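Nucleoside diphosphate kinase family protein (Babesia bovis, PDB 3JS9) probably transfers the terminal phosphate of a nucleoside triphosphate to a nucleoside diphosphate, with magnesium as cofactor and a phosphohistidine intermediate. Local coordinates at residues 41-46 / 77-82. Sequence-based numbering, arbitrary orientation.
Sequences IAAKFE and PVFCMI
Phe45 and Phe79 form a non-hydrogen-bonded pair across two antiparallel strands in the four-stranded, ferredoxin-like sheet of the nucleoside diphosphate kinase fold. Phe45 CB lies 4.2 Å from Phe79 CD2. Ala43, Phe45, Phe79 and Met81 line one side of the pair. The CD2/CE2 side of the Phe79 ring lies obliquely against the backbone, with CD2 4.0 Å from Phe45 N. The far end of the ring, CZ, fits over the small Ala43, 4.0 Å from its CB. The sulfur of Met81 meets the edge of the same ring, in its plane. Phe45 swings toward the start of the partner strand, since its CG is anti to the backbone N (chi1 -168°). Its CZ then lies 3.7 Å from Pro77 CB, and the two side chains run side by side. A cis peptide precedes Pro77. Helix 26-36 and a second subunit pack on this side, and Trp147 of that subunit meets the Phe45 ring edge-to-face.

Ala42, Lys44, Glu46, Val78, Cys80 and Ile82 lie on the other side. Val78 and Glu46 run alongside each other. Cys80 fits between Lys44 and Glu46: its CB is 4.1 Å from Lys44 CG, its SG 4.0 Å from Glu46 OE2. Lys44 NZ hydrogen-bonds to Gln143 OE1 and Trp138 O. Its bridge to Glu46 is long.

Six backbone hydrogen bonds join the strands. Ile41 and Ala42 both face Ile82, a classic beta bulge. There Ile41 N hydrogen-bonds to Ile82 O at 3.0 Å.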
loop_
_atom_site.group_PDB
_atom_site.type_symbol
_atom_site.label_atom_id
_atom_site.label_comp_id
_atom_site.label_asym_id
_atom_site.label_seq_id
_atom_site.Cartn_x
_atom_site.Cartn_y
_atom_site.Cartn_z
ATOM N N ILE A 41 2.143 23.004 6.252
ATOM C CA ILE A 41 1.914 24.450 6.402
ATOM C C ILE A 41 1.193 25.107 5.195
ATOM O O ILE A 41 0.385 26.022 5.375
ATOM C CB ILE A 41 3.265 25.164 6.638
ATOM C CG1 ILE A 41 3.924 24.619 7.911
ATOM C CG2 ILE A 41 3.094 26.680 6.711
ATOM C CD1 ILE A 41 3.016 24.737 9.156
ATOM N N ALA A 42 1.486 24.643 3.978
ATOM C CA ALA A 42 0.982 25.276 2.754
ATOM C C ALA A 42 1.067 24.303 1.599
ATOM O O ALA A 42 2.004 23.482 1.523
ATOM C CB ALA A 42 1.768 26.535 2.411
ATOM N N ALA A 43 0.110 24.392 0.693
ATOM C CA ALA A 43 0.128 23.540 -0.473
ATOM C C ALA A 43 -0.740 24.200 -1.510
ATOM O O ALA A 43 -1.727 24.847 -1.133
ATOM C CB ALA A 43 -0.435 22.163 -0.122
ATOM N N LYS A 44 -0.390 24.046 -2.791
ATOM C CA LYS A 44 -1.263 24.447 -3.918
ATOM C C LYS A 44 -0.794 23.849 -5.248
ATOM O O LYS A 44 0.396 23.717 -5.489
ATOM C CB LYS A 44 -1.305 25.974 -4.068
ATOM C CG LYS A 44 0.074 26.602 -4.242
ATOM C CD LYS A 44 -0.001 28.081 -4.420
ATOM C CE LYS A 44 1.380 28.712 -4.432
ATOM N NZ LYS A 44 1.284 30.205 -4.188
ATOM N N PHE A 45 -1.750 23.501 -6.108
ATOM C CA PHE A 45 -1.485 23.090 -7.479
ATOM C C PHE A 45 -1.371 24.403 -8.287
ATOM O O PHE A 45 -2.176 25.296 -8.102
ATOM C CB PHE A 45 -2.696 22.274 -7.968
ATOM C CG PHE A 45 -2.488 21.527 -9.264
ATOM C CD1 PHE A 45 -1.301 20.810 -9.515
ATOM C CD2 PHE A 45 -3.499 21.504 -10.216
ATOM C CE1 PHE A 45 -1.126 20.103 -10.676
ATOM C CE2 PHE A 45 -3.338 20.788 -11.421
ATOM C CZ PHE A 45 -2.150 20.080 -11.647
ATOM N N GLU A 46 -0.393 24.523 -9.173
ATOM C CA GLU A 46 -0.276 25.730 -9.998
ATOM C C GLU A 46 0.491 25.570 -11.313
ATOM O O GLU A 46 1.251 24.596 -11.519
ATOM C CB GLU A 46 0.320 26.892 -9.208
ATOM C CG GLU A 46 1.808 26.971 -9.246
ATOM C CD GLU A 46 2.319 28.180 -8.495
ATOM O OE1 GLU A 46 1.501 28.883 -7.844
ATOM O OE2 GLU A 46 3.541 28.428 -8.535
ATOM N N PRO A 77 2.413 21.612 -15.136
ATOM C CA PRO A 77 2.037 22.154 -13.840
ATOM C C PRO A 77 2.966 21.628 -12.732
ATOM O O PRO A 77 3.731 20.679 -12.972
ATOM C CB PRO A 77 0.635 21.588 -13.641
ATOM C CG PRO A 77 0.640 20.340 -14.408
ATOM C CD PRO A 77 1.523 20.520 -15.562
ATOM N N VAL A 78 2.918 22.239 -11.551
ATOM C CA VAL A 78 3.691 21.759 -10.412
ATOM C C VAL A 78 2.813 21.697 -9.186
ATOM O O VAL A 78 1.779 22.352 -9.148
ATOM C CB VAL A 78 4.972 22.639 -10.131
ATOM C CG1 VAL A 78 5.849 22.709 -11.379
ATOM C CG2 VAL A 78 4.598 24.057 -9.629
ATOM N N PHE A 79 3.212 20.924 -8.172
ATOM C CA PHE A 79 2.478 20.941 -6.914
ATOM C C PHE A 79 3.393 21.385 -5.799
ATOM O O PHE A 79 4.410 20.739 -5.545
ATOM C CB PHE A 79 1.826 19.588 -6.642
ATOM C CG PHE A 79 0.966 19.557 -5.399
ATOM C CD1 PHE A 79 1.510 19.212 -4.176
ATOM C CD2 PHE A 79 -0.397 19.835 -5.469
ATOM C CE1 PHE A 79 0.717 19.180 -3.040
ATOM C CE2 PHE A 79 -1.197 19.803 -4.324
ATOM C CZ PHE A 79 -0.651 19.490 -3.122
ATOM N N CYS A 80 3.029 22.493 -5.144
ATOM C CA CYS A 80 3.872 23.191 -4.169
ATOM C C CYS A 80 3.445 22.883 -2.765
ATOM O O CYS A 80 2.244 22.874 -2.487
ATOM C CB CYS A 80 3.754 24.707 -4.339
ATOM S SG CYS A 80 3.922 25.344 -6.035
ATOM N N MET A 81 4.420 22.694 -1.865
ATOM C CA MET A 81 4.166 22.418 -0.440
ATOM C C MET A 81 5.214 23.067 0.424
ATOM O O MET A 81 6.346 23.261 -0.027
ATOM C CB MET A 81 4.199 20.908 -0.140
ATOM C CG MET A 81 3.082 20.115 -0.823
ATOM S SD MET A 81 3.514 18.375 -0.809
ATOM C CE MET A 81 4.571 18.205 -2.289
ATOM N N ILE A 82 4.835 23.412 1.656
ATOM C CA ILE A 82 5.809 23.716 2.714
ATOM C C ILE A 82 5.494 22.778 3.873
ATOM O O ILE A 82 4.338 22.622 4.234
ATOM C CB ILE A 82 5.708 25.157 3.232
ATOM C CG1 ILE A 82 6.125 26.144 2.158
ATOM C CG2 ILE A 82 6.537 25.355 4.542
ATOM C CD1 ILE A 82 5.952 27.634 2.618
#